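Local coordinates for universal stress protein MT1672 (Mycobacterium tuberculosis, PDB 1TQ8) that belongs to the universal stress protein A family and probably binds an adenine nucleotide, although its cellular role remains unestablished, at residues A33-A38 / K87-N92; K46-S51 / D116-D121; V125-L130 / N144-A149. All coordinates share one frame; numbering follows the deposited sequence.

In the fold
Three contacts illustrate how the parallel sheet of an α/β fold is covered on its faces and continued at its outer strand into a second subunit. Contact 1 joins the helices of two successive crossovers. Contact 2, its centre about 14 Å from that of contact 1, works from the other face of strand 46-52. Leu47 links them, its CD2 lying 3.7 Å from Ala90 CB. Contact 3 is centred about 20 Å from contact 1 and about 22 Å from contact 2, at the end of strand 122-126, where the family's probable nucleotide-binding loop begins. Ala33 CB packs 3.5 Å from Gly126 N, so helix 28-41 packs against the end of that strand, just before the loop.

Contact 1. Residues A33-A38 / K87-N92; sequences AVDRAA and KERAHN
Asp35 and Arg89 form an ion pair at the margin of the two helices, while Val34, Ala38 and Ala90 close the apolar seam beside it. Arg89 sends its CG anti to the backbone N (chi1 -175°) and stays extended as far as NE, a reach that carries the guanidinium across to helix 28-41. There NE donates to Asp35 OD1 at 2.9 Å, taking the syn lone pair, with an N-H...O angle of 146°. The second arm of the salt bridge is Asp35 OD2 to Arg89 NH2, 2.7 Å. Both carboxylate oxygens are therefore engaged, but not as a flat two-pronged pair: the carboxylate and guanidinium planes stand 48° apart, and OD1 lies somewhat out of the guanidinium plane.

The main-chain polar groups here are satisfied mostly within each helix. Ala38 N donates to Val34 O at 2.8 Å, and His91 N to Lys87 O, so the interface between the helices can be lined with carbon. Val34 CG1 and Ala38 CB each approach Ala90 CB to 4.2 Å, and Ala38 CB also rests 3.5 Å from Ala90 O. Small residues allow Ala38 CA and Ala90 CA to come within 5.2 Å of each other.

Ala90 also packs on Leu47 and Ile49, which places the seam directly over the parallel sheet, between the helices of two consecutive beta-alpha-beta crossovers. Farther round helix 28-41, Arg36 turns to the second subunit, donating to Ser15 O of that chain and making a cation-pi contact with its Tyr17. The chemistry thus divides by depth: alanine and valine set the spacing of the helices against the sheet, whereas the charged pair, one partner exposed and the other partly so, fastens them at the outer edge.

Contact 2. Residues K46-S51 / D116-D121; sequences KLIIAS and DEEKAD
Glu118, at the C-terminal end of helix 107-117, lies over strand 46-52 and meets both Lys46 and Ile48, on the sheet face opposite Leu47. The setting is a parallel α/β fold, and the helix above the strand finishes in a Schellman motif. Lys119 is its C-prime residue, with positive phi (53°); Ala120 N turns back to the carbonyl of the residue preceding Asp116, and Lys119 N makes a weak bond to Asp116 O at 3.3 Å. This turn starts the chain back toward the sheet.

The ionic interactions centre on the Glu118 carboxylate, whose two oxygens serve different partners. OE2 accepts from Lys46 NZ at 3.1 Å through its syn lone pair, while OE1 forms a salt bridge with Arg101 of strand 97-103. Two basic residues from neighbouring strands would be expected to favour the ionised form of the acid and to restrict rotation of its carboxylate. The lysine arrives at about a right angle to the glutamate chain, and a bend at chi3 (56°) turns its ammonium end to OE2.

Backbone hydrogen bonds hold the strand on both flanks, to Val20 through Lys46 and Ile48 and to Asn97 and Glu99 through Leu47, while Asp121 OD1 accepts from Lys18 N beside the adjoining strand.

The apolar part is small and close. Ile48 reaches out with its CG1 branch, and the terminal methyl lies against the glutamate's carbon chain, which is folded at chi2 (-86°) rather than extended. The methyl therefore meets more than one carbon: Ile48 CD1 is 3.4 Å from Glu118 CG and 3.7 Å from Glu118 CB.

Contact 3. Residues V125-L130 / N144-A149; sequences VGNVGL and NVSRRA
Asn127 and Ser146 face each other, and both have the first atom beyond CB anti to the backbone N: Asn127 CG (chi1 -160°) and Ser146 OG (chi1 175°). The amide nitrogen reaches the helix, where Asn127 ND2 lies 3.1 Å from Ser146 OG and 3.2 Å from Ser146 CB.

Each group also has a hydrogen-bond partner just outside the two segments. Asn127 ND2 donates to Ala143 O in the preceding helical turn, and Ser146 OG donates to Val151 O beyond the helix. At the other end of the amide, Asn127 OD1 accepts a weak bond from Val128 N at 2.8 Å, folding the side chain back on its own loop. Arg147 brings its CB to 4.0 Å from Asn127 ND2, while its NH2 donates to Asn144 OD1 at 2.8 Å, from above the carbonyl plane.

Val125 and Gly126 continue the sheet into the second subunit by parallel pairing. Gly126 and Gly129 also open the G-2X-G-9X-G-(S/T) signature, and the polar bracing by Asn127 ties that loop to helix 141-148, an arrangement consistent with the phosphate-binding loop of nucleotide-binding universal stress proteins.

Contact 1. Residues A33-A38 / K87-N92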
loop_
_atom_site.group_PDB
_atom_site.type_symbol
_atom_site.label_atom_id
_atom_site.label_comp_id
_atom_site.label_asym_id
_atom_site.label_seq_id
_atom_site.Cartn_x
_atom_site.Cartn_y
_atom_site.Cartn_z
ATOM N N ALA A 33 -20.237 -4.208 -2.003
ATOM C CA ALA A 33 -19.386 -5.129 -1.252
ATOM C C ALA A 33 -20.261 -5.935 -0.294
ATOM O O ALA A 33 -19.940 -7.069 0.058
ATOM C CB ALA A 33 -18.308 -4.364 -0.483
ATOM N N VAL A 34 -21.370 -5.336 0.123
ATOM C CA VAL A 34 -22.301 -6.012 1.010
ATOM C C VAL A 34 -22.960 -7.144 0.221
ATOM O O VAL A 34 -23.050 -8.269 0.706
ATOM C CB VAL A 34 -23.374 -5.036 1.525
ATOM C CG1 VAL A 34 -24.448 -5.788 2.283
ATOM C CG2 VAL A 34 -22.726 -3.994 2.427
ATOM N N ASP A 35 -23.402 -6.848 -0.999
ATOM C CA ASP A 35 -24.036 -7.857 -1.841
ATOM C C ASP A 35 -23.074 -9.017 -2.074
ATOM O O ASP A 35 -23.455 -10.181 -1.948
ATOM C CB ASP A 35 -24.459 -7.283 -3.203
ATOM C CG ASP A 35 -25.578 -6.250 -3.097
ATOM O OD1 ASP A 35 -26.569 -6.488 -2.374
ATOM O OD2 ASP A 35 -25.477 -5.195 -3.758
ATOM N N ARG A 36 -21.825 -8.710 -2.409
ATOM C CA ARG A 36 -20.858 -9.773 -2.652
ATOM C C ARG A 36 -20.588 -10.572 -1.383
ATOM O O ARG A 36 -20.479 -11.792 -1.434
ATOM C CB ARG A 36 -19.550 -9.200 -3.201
ATOM C CG ARG A 36 -18.418 -10.221 -3.304
ATOM C CD ARG A 36 -18.785 -11.386 -4.219
ATOM N NE ARG A 36 -19.125 -10.920 -5.558
ATOM C CZ ARG A 36 -19.589 -11.702 -6.527
ATOM N NH1 ARG A 36 -19.768 -12.997 -6.306
ATOM N NH2 ARG A 36 -19.882 -11.184 -7.718
ATOM N N ALA A 37 -20.484 -9.890 -0.243
ATOM C CA ALA A 37 -20.231 -10.585 1.017
ATOM C C ALA A 37 -21.427 -11.467 1.374
ATOM O O ALA A 37 -21.273 -12.566 1.916
ATOM C CB ALA A 37 -19.967 -9.579 2.134
ATOM N N ALA A 38 -22.623 -10.971 1.072
ATOM C CA ALA A 38 -23.848 -11.717 1.346
ATOM C C ALA A 38 -23.882 -12.977 0.486
ATOM O O ALA A 38 -24.218 -14.063 0.971
ATOM C CB ALA A 38 -25.064 -10.853 1.053
ATOM N N LYS A 87 -28.101 -4.403 6.496
ATOM C CA LYS A 87 -28.614 -5.684 6.930
ATOM C C LYS A 87 -29.764 -6.100 6.013
ATOM O O LYS A 87 -29.872 -7.268 5.641
ATOM C CB LYS A 87 -29.073 -5.568 8.379
ATOM C CG LYS A 87 -29.433 -6.860 9.062
ATOM C CD LYS A 87 -29.597 -6.615 10.556
ATOM C CE LYS A 87 -30.255 -7.794 11.259
ATOM N NZ LYS A 87 -30.526 -7.495 12.693
ATOM N N GLU A 88 -30.606 -5.145 5.624
ATOM C CA GLU A 88 -31.732 -5.460 4.741
ATOM C C GLU A 88 -31.244 -5.918 3.382
ATOM O O GLU A 88 -31.773 -6.869 2.808
ATOM C CB GLU A 88 -32.660 -4.251 4.565
ATOM C CG GLU A 88 -33.397 -3.847 5.837
ATOM C CD GLU A 88 -34.500 -4.831 6.237
ATOM O OE1 GLU A 88 -34.253 -6.061 6.238
ATOM O OE2 GLU A 88 -35.616 -4.366 6.568
ATOM N N ARG A 89 -30.228 -5.247 2.860
ATOM C CA ARG A 89 -29.714 -5.628 1.562
ATOM C C ARG A 89 -29.012 -6.981 1.627
ATOM O O ARG A 89 -29.101 -7.771 0.691
ATOM C CB ARG A 89 -28.775 -4.550 1.026
ATOM C CG ARG A 89 -28.301 -4.824 -0.383
ATOM C CD ARG A 89 -28.022 -3.544 -1.128
ATOM N NE ARG A 89 -27.659 -3.820 -2.513
ATOM C CZ ARG A 89 -27.501 -2.883 -3.442
ATOM N NH1 ARG A 89 -27.679 -1.602 -3.136
ATOM N NH2 ARG A 89 -27.162 -3.226 -4.676
ATOM N N ALA A 90 -28.326 -7.263 2.726
ATOM C CA ALA A 90 -27.651 -8.553 2.847
ATOM C C ALA A 90 -28.682 -9.679 2.721
ATOM O O ALA A 90 -28.474 -10.640 1.974
ATOM C CB ALA A 90 -26.908 -8.659 4.185
ATOM N N HIS A 91 -29.792 -9.557 3.447
ATOM C CA HIS A 91 -30.848 -10.571 3.390
ATOM C C HIS A 91 -31.340 -10.757 1.950
ATOM O O HIS A 91 -31.357 -11.874 1.440
ATOM C CB HIS A 91 -32.012 -10.184 4.315
ATOM C CG HIS A 91 -31.725 -10.400 5.774
ATOM N ND1 HIS A 91 -32.236 -9.587 6.766
ATOM C CD2 HIS A 91 -30.981 -11.339 6.407
ATOM C CE1 HIS A 91 -31.817 -10.013 7.945
ATOM N NE2 HIS A 91 -31.053 -11.075 7.756
ATOM N N ASN A 92 -31.705 -9.667 1.284
ATOM C CA ASN A 92 -32.182 -9.766 -0.087
ATOM C C ASN A 92 -31.158 -10.378 -1.020
ATOM O O ASN A 92 -31.449 -10.633 -2.185
ATOM C CB ASN A 92 -32.586 -8.395 -0.622
ATOM C CG ASN A 92 -33.643 -7.736 0.229
ATOM O OD1 ASN A 92 -34.362 -8.411 0.969
ATOM N ND2 ASN A 92 -33.756 -6.416 0.122
#

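Contact 2. Residues K46-S51 / D116-D121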
loop_
_atom_site.group_PDB
_atom_site.type_symbol
_atom_site.label_atom_id
_atom_site.label_comp_id
_atom_site.label_asym_id
_atom_site.label_seq_id
_atom_site.Cartn_x
_atom_site.Cartn_y
_atom_site.Cartn_z
ATOM N N LYS A 46 -21.989 -17.006 8.845
ATOM C CA LYS A 46 -22.348 -15.814 9.596
ATOM C C LYS A 46 -21.769 -14.583 8.894
ATOM O O LYS A 46 -20.609 -14.580 8.479
ATOM C CB LYS A 46 -21.805 -15.918 11.028
ATOM C CG LYS A 46 -21.969 -14.648 11.854
ATOM C CD LYS A 46 -21.936 -14.917 13.362
ATOM C CE LYS A 46 -20.667 -15.631 13.806
ATOM N NZ LYS A 46 -20.662 -15.873 15.281
ATOM N N LEU A 47 -22.597 -13.554 8.747
ATOM C CA LEU A 47 -22.200 -12.302 8.108
ATOM C C LEU A 47 -22.270 -11.151 9.103
ATOM O O LEU A 47 -23.343 -10.832 9.609
ATOM C CB LEU A 47 -23.123 -11.971 6.933
ATOM C CG LEU A 47 -22.800 -10.646 6.235
ATOM C CD1 LEU A 47 -21.389 -10.708 5.663
ATOM C CD2 LEU A 47 -23.800 -10.368 5.124
ATOM N N ILE A 48 -21.134 -10.524 9.387
ATOM C CA ILE A 48 -21.119 -9.396 10.309
ATOM C C ILE A 48 -20.899 -8.140 9.495
ATOM O O ILE A 48 -19.912 -8.041 8.769
ATOM C CB ILE A 48 -19.989 -9.524 11.333
ATOM C CG1 ILE A 48 -20.173 -10.800 12.142
ATOM C CG2 ILE A 48 -19.986 -8.322 12.257
ATOM C CD1 ILE A 48 -19.054 -11.070 13.121
ATOM N N ILE A 49 -21.825 -7.194 9.600
ATOM C CA ILE A 49 -21.711 -5.943 8.860
ATOM C C ILE A 49 -21.211 -4.844 9.770
ATOM O O ILE A 49 -21.842 -4.530 10.780
ATOM C CB ILE A 49 -23.044 -5.474 8.297
ATOM C CG1 ILE A 49 -23.659 -6.560 7.417
ATOM C CG2 ILE A 49 -22.825 -4.195 7.480
ATOM C CD1 ILE A 49 -24.948 -6.112 6.734
ATOM N N ALA A 50 -20.086 -4.242 9.398
ATOM C CA ALA A 50 -19.490 -3.189 10.211
ATOM C C ALA A 50 -19.445 -1.833 9.533
ATOM O O ALA A 50 -19.382 -1.738 8.303
ATOM C CB ALA A 50 -18.062 -3.595 10.628
ATOM N N SER A 51 -19.471 -0.788 10.354
ATOM C CA SER A 51 -19.392 0.582 9.870
ATOM C C SER A 51 -18.668 1.426 10.907
ATOM O O SER A 51 -18.947 1.336 12.104
ATOM C CB SER A 51 -20.780 1.156 9.625
ATOM O OG SER A 51 -20.690 2.422 9.001
ATOM N N ASP A 116 -10.593 -11.046 15.367
ATOM C CA ASP A 116 -10.061 -11.946 16.374
ATOM C C ASP A 116 -11.176 -12.394 17.315
ATOM O O ASP A 116 -11.275 -13.568 17.654
ATOM C CB ASP A 116 -8.962 -11.250 17.183
ATOM C CG ASP A 116 -7.760 -10.843 16.330
ATOM O OD1 ASP A 116 -6.886 -10.107 16.854
ATOM O OD2 ASP A 116 -7.676 -11.258 15.145
ATOM N N GLU A 117 -12.018 -11.450 17.725
ATOM C CA GLU A 117 -13.105 -11.734 18.652
ATOM C C GLU A 117 -14.182 -12.656 18.070
ATOM O O GLU A 117 -14.759 -13.471 18.785
ATOM C CB GLU A 117 -13.727 -10.414 19.109
ATOM C CG GLU A 117 -14.177 -10.413 20.552
ATOM C CD GLU A 117 -13.045 -10.686 21.530
ATOM O OE1 GLU A 117 -12.135 -9.836 21.645
ATOM O OE2 GLU A 117 -13.065 -11.753 22.181
ATOM N N GLU A 118 -14.445 -12.532 16.775
ATOM C CA GLU A 118 -15.454 -13.347 16.116
ATOM C C GLU A 118 -14.821 -14.471 15.294
ATOM O O GLU A 118 -15.513 -15.206 14.594
ATOM C CB GLU A 118 -16.319 -12.461 15.217
ATOM C CG GLU A 118 -17.333 -11.602 15.972
ATOM C CD GLU A 118 -18.637 -12.347 16.246
ATOM O OE1 GLU A 118 -19.471 -11.850 17.037
ATOM O OE2 GLU A 118 -18.836 -13.432 15.658
ATOM N N LYS A 119 -13.501 -14.598 15.374
ATOM C CA LYS A 119 -12.808 -15.639 14.627
ATOM C C LYS A 119 -13.166 -15.611 13.137
ATOM O O LYS A 119 -13.425 -16.651 12.531
ATOM C CB LYS A 119 -13.138 -17.008 15.237
ATOM C CG LYS A 119 -12.477 -17.221 16.603
ATOM C CD LYS A 119 -13.164 -18.290 17.442
ATOM C CE LYS A 119 -14.538 -17.824 17.915
ATOM N NZ LYS A 119 -15.225 -18.856 18.755
ATOM N N ALA A 120 -13.169 -14.415 12.551
ATOM C CA ALA A 120 -13.479 -14.244 11.129
ATOM C C ALA A 120 -12.481 -14.994 10.243
ATOM O O ALA A 120 -11.368 -15.301 10.675
ATOM C CB ALA A 120 -13.460 -12.748 10.766
ATOM N N ASP A 121 -12.885 -15.297 9.012
ATOM C CA ASP A 121 -11.989 -15.964 8.077
ATOM C C ASP A 121 -11.931 -15.204 6.751
ATOM O O ASP A 121 -11.133 -15.516 5.872
ATOM C CB ASP A 121 -12.381 -17.440 7.868
ATOM C CG ASP A 121 -13.837 -17.627 7.491
ATOM O OD1 ASP A 121 -14.356 -18.741 7.712
ATOM O OD2 ASP A 121 -14.465 -16.683 6.967
#

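Contact 3. Residues V125-L130 / N144-A149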
loop_
_atom_site.group_PDB
_atom_site.type_symbol
_atom_site.label_atom_id
_atom_site.label_comp_id
_atom_site.label_asym_id
_atom_site.label_seq_id
_atom_site.Cartn_x
_atom_site.Cartn_y
_atom_site.Cartn_z
ATOM N N VAL A 125 -14.316 -5.444 1.776
ATOM C CA VAL A 125 -14.562 -4.009 1.694
ATOM C C VAL A 125 -14.737 -3.602 0.247
ATOM O O VAL A 125 -14.259 -4.273 -0.662
ATOM C CB VAL A 125 -13.413 -3.160 2.297
ATOM C CG1 VAL A 125 -13.267 -3.467 3.788
ATOM C CG2 VAL A 125 -12.098 -3.428 1.561
ATOM N N GLY A 126 -15.442 -2.506 0.030
ATOM C CA GLY A 126 -15.621 -2.029 -1.323
ATOM C C GLY A 126 -14.433 -1.127 -1.592
ATOM O O GLY A 126 -13.987 -0.403 -0.695
ATOM N N ASN A 127 -13.912 -1.168 -2.812
ATOM C CA ASN A 127 -12.758 -0.357 -3.180
ATOM C C ASN A 127 -13.147 1.102 -3.116
ATOM O O ASN A 127 -14.304 1.453 -3.307
ATOM C CB ASN A 127 -12.310 -0.699 -4.605
ATOM C CG ASN A 127 -10.872 -0.284 -4.893
ATOM O OD1 ASN A 127 -10.246 0.424 -4.103
ATOM N ND2 ASN A 127 -10.343 -0.732 -6.035
ATOM N N VAL A 128 -12.183 1.961 -2.835
ATOM C CA VAL A 128 -12.454 3.388 -2.789
ATOM C C VAL A 128 -11.104 4.074 -2.833
ATOM O O VAL A 128 -10.090 3.442 -2.557
ATOM C CB VAL A 128 -13.235 3.782 -1.509
ATOM C CG1 VAL A 128 -12.446 3.403 -0.263
ATOM C CG2 VAL A 128 -13.540 5.286 -1.530
ATOM N N GLY A 129 -11.087 5.347 -3.214
ATOM C CA GLY A 129 -9.836 6.087 -3.280
ATOM C C GLY A 129 -10.017 7.537 -3.685
ATOM O O GLY A 129 -11.122 7.962 -4.013
ATOM N N LEU A 130 -8.934 8.303 -3.640
ATOM C CA LEU A 130 -8.959 9.711 -4.031
ATOM C C LEU A 130 -8.301 9.773 -5.402
ATOM O O LEU A 130 -7.448 8.940 -5.719
ATOM C CB LEU A 130 -8.183 10.556 -3.020
ATOM C CG LEU A 130 -8.749 10.510 -1.589
ATOM C CD1 LEU A 130 -7.751 11.094 -0.595
ATOM C CD2 LEU A 130 -10.062 11.281 -1.545
ATOM N N ASN A 144 -5.326 -0.567 -6.385
ATOM C CA ASN A 144 -5.129 0.013 -7.697
ATOM C C ASN A 144 -5.504 -0.975 -8.791
ATOM O O ASN A 144 -6.190 -0.630 -9.748
ATOM C CB ASN A 144 -3.674 0.447 -7.859
ATOM C CG ASN A 144 -3.533 1.612 -8.800
ATOM O OD1 ASN A 144 -4.135 2.669 -8.584
ATOM N ND2 ASN A 144 -2.750 1.433 -9.859
ATOM N N VAL A 145 -5.055 -2.212 -8.644
ATOM C CA VAL A 145 -5.359 -3.229 -9.632
ATOM C C VAL A 145 -6.871 -3.436 -9.687
ATOM O O VAL A 145 -7.466 -3.500 -10.765
ATOM C CB VAL A 145 -4.648 -4.549 -9.278
ATOM C CG1 VAL A 145 -5.086 -5.662 -10.211
ATOM C CG2 VAL A 145 -3.141 -4.347 -9.366
ATOM N N SER A 146 -7.495 -3.530 -8.518
ATOM C CA SER A 146 -8.934 -3.714 -8.455
ATOM C C SER A 146 -9.648 -2.682 -9.326
ATOM O O SER A 146 -10.592 -3.010 -10.037
ATOM C CB SER A 146 -9.417 -3.589 -7.010
ATOM O OG SER A 146 -10.834 -3.643 -6.935
ATOM N N ARG A 147 -9.198 -1.436 -9.264
ATOM C CA ARG A 147 -9.809 -0.378 -10.054
ATOM C C ARG A 147 -9.364 -0.484 -11.516
ATOM O O ARG A 147 -10.174 -0.356 -12.435
ATOM C CB ARG A 147 -9.420 0.989 -9.490
ATOM C CG ARG A 147 -10.234 2.147 -10.031
ATOM C CD ARG A 147 -9.715 3.494 -9.524
ATOM N NE ARG A 147 -8.395 3.814 -10.064
ATOM C CZ ARG A 147 -7.276 3.855 -9.345
ATOM N NH1 ARG A 147 -7.306 3.597 -8.040
ATOM N NH2 ARG A 147 -6.124 4.141 -9.938
ATOM N N ARG A 148 -8.075 -0.723 -11.727
ATOM C CA ARG A 148 -7.531 -0.843 -13.078
ATOM C C ARG A 148 -8.289 -1.873 -13.908
ATOM O O ARG A 148 -8.863 -1.546 -14.945
ATOM C CB ARG A 148 -6.047 -1.237 -13.025
ATOM C CG ARG A 148 -5.109 -0.139 -12.533
ATOM C CD ARG A 148 -4.239 0.398 -13.657
ATOM N NE ARG A 148 -3.318 -0.611 -14.181
ATOM C CZ ARG A 148 -2.197 -0.992 -13.576
ATOM N NH1 ARG A 148 -1.847 -0.447 -12.417
ATOM N NH2 ARG A 148 -1.421 -1.914 -14.134
ATOM N N ALA A 149 -8.281 -3.115 -13.433
ATOM C CA ALA A 149 -8.930 -4.226 -14.116
ATOM C C ALA A 149 -10.386 -4.447 -13.718
ATOM O O ALA A 149 -10.946 -5.512 -13.992
ATOM C CB ALA A 149 -8.138 -5.500 -13.876
#